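Local coordinates for protein ENT (Trypanosoma brucei brucei, PDB 5ZX1) that is of uncertain function but carries an ENT domain, here its N-terminal part, a helical module that in relatives occurs in chromatin-associated proteins and probably serves transcription, at residues Tyr45-Gly58 / Glu85-Ala99. Numbering follows the deposited sequence.
Sequences YRSLCRVLCMHSGG and ELAAAREDVLVTSVA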
loop_
_atom_site.group_PDB
_atom_site.type_symbol
_atom_site.label_atom_id
_atom_site.label_comp_id
_atom_site.label_asym_id
_atom_site.label_seq_id
_atom_site.Cartn_x
_atom_site.Cartn_y
_atom_site.Cartn_z
ATOM N N TYR A 45 -0.673 -4.602 -3.431
ATOM C CA TYR A 45 0.409 -4.113 -2.577
ATOM C C TYR A 45 0.502 -2.579 -2.636
ATOM O O TYR A 45 0.691 -1.916 -1.607
ATOM C CB TYR A 45 1.755 -4.743 -2.955
ATOM C CG TYR A 45 2.797 -4.568 -1.861
ATOM C CD1 TYR A 45 2.759 -5.352 -0.714
ATOM C CD2 TYR A 45 3.803 -3.615 -1.970
ATOM C CE1 TYR A 45 3.674 -5.200 0.287
ATOM C CE2 TYR A 45 4.750 -3.449 -0.962
ATOM C CZ TYR A 45 4.673 -4.253 0.167
ATOM O OH TYR A 45 5.583 -4.120 1.189
ATOM N N ARG A 46 0.370 -2.017 -3.832
ATOM C CA ARG A 46 0.484 -0.572 -4.013
ATOM C C ARG A 46 -0.536 0.165 -3.153
ATOM O O ARG A 46 -0.200 1.048 -2.355
ATOM C CB ARG A 46 0.289 -0.198 -5.488
ATOM C CG ARG A 46 0.373 1.299 -5.757
ATOM C CD ARG A 46 -0.076 1.635 -7.160
ATOM N NE ARG A 46 -0.229 3.079 -7.337
ATOM C CZ ARG A 46 -1.396 3.721 -7.420
ATOM N NH1 ARG A 46 -1.410 5.041 -7.575
ATOM N NH2 ARG A 46 -2.547 3.054 -7.356
ATOM N N SER A 47 -1.792 -0.224 -3.303
ATOM C CA SER A 47 -2.850 0.422 -2.572
ATOM C C SER A 47 -2.641 0.218 -1.071
ATOM O O SER A 47 -3.079 1.037 -0.256
ATOM C CB SER A 47 -4.202 -0.122 -3.013
ATOM O OG SER A 47 -4.397 -1.395 -2.442
ATOM N N LEU A 48 -1.953 -0.861 -0.707
ATOM C CA LEU A 48 -1.638 -1.132 0.691
ATOM C C LEU A 48 -0.638 -0.132 1.249
ATOM O O LEU A 48 -0.791 0.356 2.366
ATOM C CB LEU A 48 -1.076 -2.543 0.845
ATOM C CG LEU A 48 -1.866 -3.567 1.651
ATOM C CD1 LEU A 48 -0.927 -4.699 2.001
ATOM C CD2 LEU A 48 -2.440 -2.943 2.901
ATOM N N CYS A 49 0.410 0.150 0.485
ATOM C CA CYS A 49 1.376 1.160 0.905
ATOM C C CYS A 49 0.740 2.550 1.070
ATOM O O CYS A 49 0.967 3.230 2.064
ATOM C CB CYS A 49 2.517 1.230 -0.104
ATOM S SG CYS A 49 3.620 -0.188 -0.013
ATOM N N ARG A 50 -0.060 2.965 0.095
ATOM C CA ARG A 50 -0.587 4.329 0.074
ATOM C C ARG A 50 -1.451 4.568 1.295
ATOM O O ARG A 50 -1.242 5.506 2.080
ATOM C CB ARG A 50 -1.392 4.583 -1.205
ATOM C CG ARG A 50 -0.602 4.318 -2.468
ATOM C CD ARG A 50 -1.512 3.999 -3.639
ATOM N NE ARG A 50 -2.565 4.992 -3.758
ATOM C CZ ARG A 50 -2.394 6.225 -4.226
ATOM N NH1 ARG A 50 -1.198 6.647 -4.621
ATOM N NH2 ARG A 50 -3.432 7.041 -4.273
ATOM N N VAL A 51 -2.411 3.676 1.447
ATOM C CA VAL A 51 -3.361 3.717 2.525
ATOM C C VAL A 51 -2.708 3.616 3.919
ATOM O O VAL A 51 -3.081 4.343 4.838
ATOM C CB VAL A 51 -4.389 2.601 2.277
ATOM C CG1 VAL A 51 -4.964 2.113 3.540
ATOM C CG2 VAL A 51 -5.469 3.101 1.357
ATOM N N LEU A 52 -1.730 2.741 4.098
ATOM C CA LEU A 52 -1.080 2.681 5.405
ATOM C C LEU A 52 -0.287 3.967 5.667
ATOM O O LEU A 52 -0.107 4.379 6.821
ATOM C CB LEU A 52 -0.172 1.454 5.512
ATOM C CG LEU A 52 -0.946 0.141 5.614
ATOM C CD1 LEU A 52 -0.063 -1.026 6.060
ATOM C CD2 LEU A 52 -2.156 0.303 6.526
ATOM N N CYS A 53 0.163 4.617 4.597
ATOM C CA CYS A 53 0.846 5.896 4.740
ATOM C C CYS A 53 -0.136 7.051 4.976
ATOM O O CYS A 53 0.214 8.052 5.596
ATOM C CB CYS A 53 1.696 6.180 3.509
ATOM S SG CYS A 53 3.076 5.082 3.349
ATOM N N MET A 54 -1.360 6.926 4.480
ATOM C CA MET A 54 -2.356 7.950 4.749
ATOM C C MET A 54 -2.669 8.019 6.233
ATOM O O MET A 54 -2.958 9.091 6.769
ATOM C CB MET A 54 -3.633 7.684 3.973
ATOM C CG MET A 54 -3.538 7.980 2.503
ATOM S SD MET A 54 -5.119 7.527 1.758
ATOM C CE MET A 54 -4.777 7.806 0.014
ATOM N N HIS A 55 -2.605 6.874 6.898
ATOM C CA HIS A 55 -2.948 6.795 8.313
ATOM C C HIS A 55 -1.797 7.143 9.236
ATOM O O HIS A 55 -2.017 7.645 10.332
ATOM C CB HIS A 55 -3.445 5.398 8.661
ATOM C CG HIS A 55 -4.904 5.198 8.417
ATOM N ND1 HIS A 55 -5.399 4.670 7.243
ATOM C CD2 HIS A 55 -5.987 5.440 9.202
ATOM C CE1 HIS A 55 -6.719 4.593 7.312
ATOM N NE2 HIS A 55 -7.097 5.052 8.495
ATOM N N SER A 56 -0.576 6.879 8.787
ATOM C CA SER A 56 0.584 6.905 9.662
ATOM C C SER A 56 1.485 8.075 9.350
ATOM O O SER A 56 2.522 8.276 9.997
ATOM C CB SER A 56 1.384 5.615 9.507
ATOM O OG SER A 56 2.324 5.777 8.441
ATOM N N GLY A 57 1.102 8.826 8.328
ATOM C CA GLY A 57 1.934 9.895 7.822
ATOM C C GLY A 57 3.296 9.347 7.459
ATOM O O GLY A 57 4.311 10.019 7.649
ATOM N N GLY A 58 3.311 8.106 6.968
ATOM C CA GLY A 58 4.528 7.460 6.507
ATOM C C GLY A 58 5.356 6.739 7.562
ATOM O O GLY A 58 6.189 5.889 7.217
ATOM N N GLU A 85 7.364 0.597 -4.235
ATOM C CA GLU A 85 5.977 0.984 -3.994
ATOM C C GLU A 85 5.819 1.782 -2.703
ATOM O O GLU A 85 5.056 2.742 -2.653
ATOM C CB GLU A 85 5.068 -0.251 -3.946
ATOM C CG GLU A 85 4.919 -0.952 -5.267
ATOM C CD GLU A 85 4.357 -0.038 -6.341
ATOM O OE1 GLU A 85 3.423 0.738 -6.031
ATOM O OE2 GLU A 85 4.858 -0.089 -7.489
ATOM N N LEU A 86 6.533 1.385 -1.657
ATOM C CA LEU A 86 6.428 2.088 -0.385
ATOM C C LEU A 86 7.023 3.490 -0.495
ATOM O O LEU A 86 6.458 4.464 0.020
ATOM C CB LEU A 86 7.121 1.311 0.736
ATOM C CG LEU A 86 7.083 2.014 2.092
ATOM C CD1 LEU A 86 5.644 2.212 2.537
ATOM C CD2 LEU A 86 7.844 1.207 3.115
ATOM N N ALA A 87 8.173 3.581 -1.157
ATOM C CA ALA A 87 8.818 4.863 -1.390
ATOM C C ALA A 87 7.881 5.783 -2.186
ATOM O O ALA A 87 7.700 6.951 -1.844
ATOM C CB ALA A 87 10.142 4.666 -2.117
ATOM N N ALA A 88 7.262 5.232 -3.227
ATOM C CA ALA A 88 6.347 5.984 -4.084
ATOM C C ALA A 88 5.136 6.497 -3.313
ATOM O O ALA A 88 4.692 7.631 -3.515
ATOM C CB ALA A 88 5.891 5.121 -5.251
ATOM N N ALA A 89 4.596 5.667 -2.431
ATOM C CA ALA A 89 3.390 6.050 -1.714
ATOM C C ALA A 89 3.693 7.153 -0.706
ATOM O O ALA A 89 2.880 8.051 -0.488
ATOM C CB ALA A 89 2.781 4.848 -1.028
ATOM N N ARG A 90 4.872 7.088 -0.101
ATOM C CA ARG A 90 5.278 8.069 0.903
ATOM C C ARG A 90 5.301 9.483 0.333
ATOM O O ARG A 90 5.014 10.457 1.031
ATOM C CB ARG A 90 6.655 7.711 1.461
ATOM C CG ARG A 90 6.619 6.760 2.652
ATOM C CD ARG A 90 7.955 6.787 3.400
ATOM N NE ARG A 90 8.014 5.826 4.502
ATOM C CZ ARG A 90 8.621 4.645 4.437
ATOM N NH1 ARG A 90 8.622 3.850 5.498
ATOM N NH2 ARG A 90 9.226 4.263 3.314
ATOM N N GLU A 91 5.626 9.587 -0.947
ATOM C CA GLU A 91 5.815 10.880 -1.574
ATOM C C GLU A 91 4.664 11.252 -2.517
ATOM O O GLU A 91 4.638 12.343 -3.073
ATOM C CB GLU A 91 7.134 10.884 -2.333
ATOM C CG GLU A 91 7.023 10.243 -3.697
ATOM C CD GLU A 91 8.317 10.329 -4.477
ATOM O OE1 GLU A 91 8.293 10.116 -5.716
ATOM O OE2 GLU A 91 9.355 10.617 -3.836
ATOM N N ASP A 92 3.718 10.345 -2.710
ATOM C CA ASP A 92 2.538 10.663 -3.500
ATOM C C ASP A 92 1.804 11.837 -2.849
ATOM O O ASP A 92 1.745 11.930 -1.611
ATOM C CB ASP A 92 1.628 9.444 -3.615
ATOM C CG ASP A 92 0.307 9.767 -4.259
ATOM O OD1 ASP A 92 -0.558 10.342 -3.563
ATOM O OD2 ASP A 92 0.133 9.437 -5.453
ATOM N N VAL A 93 1.256 12.728 -3.680
ATOM C CA VAL A 93 0.624 13.977 -3.213
ATOM C C VAL A 93 -0.729 13.771 -2.523
ATOM O O VAL A 93 -1.020 14.397 -1.502
ATOM C CB VAL A 93 0.452 14.971 -4.376
ATOM C CG1 VAL A 93 -0.079 16.294 -3.845
ATOM C CG2 VAL A 93 1.772 15.174 -5.104
ATOM N N LEU A 94 -1.570 12.919 -3.092
ATOM C CA LEU A 94 -2.830 12.596 -2.432
ATOM C C LEU A 94 -2.518 11.993 -1.051
ATOM O O LEU A 94 -3.053 12.452 -0.041
ATOM C CB LEU A 94 -3.660 11.642 -3.292
ATOM C CG LEU A 94 -5.035 11.225 -2.756
ATOM C CD1 LEU A 94 -5.882 12.433 -2.412
ATOM C CD2 LEU A 94 -5.752 10.357 -3.766
ATOM N N VAL A 95 -1.601 11.022 -1.005
ATOM C CA VAL A 95 -1.272 10.332 0.246
ATOM C C VAL A 95 -0.835 11.331 1.308
ATOM O O VAL A 95 -1.411 11.381 2.403
ATOM C CB VAL A 95 -0.174 9.238 0.049
ATOM C CG1 VAL A 95 0.186 8.609 1.377
ATOM C CG2 VAL A 95 -0.630 8.150 -0.929
ATOM N N THR A 96 0.178 12.133 0.991
ATOM C CA THR A 96 0.665 13.110 1.960
ATOM C C THR A 96 -0.411 14.159 2.338
ATOM O O THR A 96 -0.496 14.561 3.500
ATOM C CB THR A 96 1.942 13.830 1.446
ATOM O OG1 THR A 96 1.661 14.481 0.206
ATOM C CG2 THR A 96 3.054 12.835 1.210
ATOM N N SER A 97 -1.238 14.599 1.387
ATOM C CA SER A 97 -2.312 15.549 1.724
ATOM C C SER A 97 -3.323 14.964 2.708
ATOM O O SER A 97 -3.795 15.655 3.615
ATOM C CB SER A 97 -3.047 16.005 0.476
ATOM O OG SER A 97 -2.126 16.284 -0.549
ATOM N N VAL A 98 -3.661 13.694 2.522
ATOM C CA VAL A 98 -4.587 13.020 3.430
ATOM C C VAL A 98 -3.972 12.862 4.817
ATOM O O VAL A 98 -4.656 13.007 5.834
ATOM C CB VAL A 98 -5.008 11.658 2.875
ATOM C CG1 VAL A 98 -5.942 10.937 3.860
ATOM C CG2 VAL A 98 -5.664 11.833 1.516
ATOM N N ALA A 99 -2.681 12.561 4.875
ATOM C CA ALA A 99 -2.029 12.466 6.174
ATOM C C ALA A 99 -1.957 13.857 6.806
ATOM O O ALA A 99 -2.145 14.028 8.017
ATOM C CB ALA A 99 -0.649 11.847 6.044
#
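The guanidinium group of Arg50 is sandwiched between Val95 CG2 on one face and Arg46 NH1 on the opposite face, both offset toward the rim, while Asp92 OD2 lies at its edge in the plane. That edge contact is a salt bridge with a weak hydrogen bond, Arg50 NH1 to Asp92 OD2 at 3.2 Å, and the carboxylate stands nearly upright to the guanidinium, the planes 85° apart. CB and CG of the arginine rest on Ala89 and Val95, and a bend at chi3 then turns the charged end toward Asp92. Aspartate suits this junction doubly: as N-cap of helix 93-101 it also takes Val95 N on Asp92 OD1 through the anti lone pair, a short and straight bond of 2.8 Å. Arg90 serves the far end of helix 30-56. Leu86 CD1 lies over one face of its guanidinium, and at the edge Arg90 NE donates to Gly58 O in a fairly straight bond of 3.3 Å, holding the turn that leaves the helix through Gly57 and Gly58, both with positive phi.

Between the arginines, small side chains let the backbones come close. Ala89 CB lies 3.6 Å from Arg50 CA, and Cys49 SG rests on Leu86 CA. Cys53 is a knob in a hole formed by Leu86, Ala89, Arg90 and Val95, with Cys53 CB 3.6 Å from Val95 CG1. Farther along, extended Met54 lies across Val95 and Val98; Leu104 also packs on Met54 and Val98. At the opposite end, Glu85 brings OE1 beside the Arg46 methylenes, while OE2 is salt-bridged to Arg81. Segment 45-56 thus packs, with knobs-into-holes contact, against 85-91 and 93-99, crossing them at -42° and -27°, an arrangement that belongs to the all-helical fold of the ENT domain.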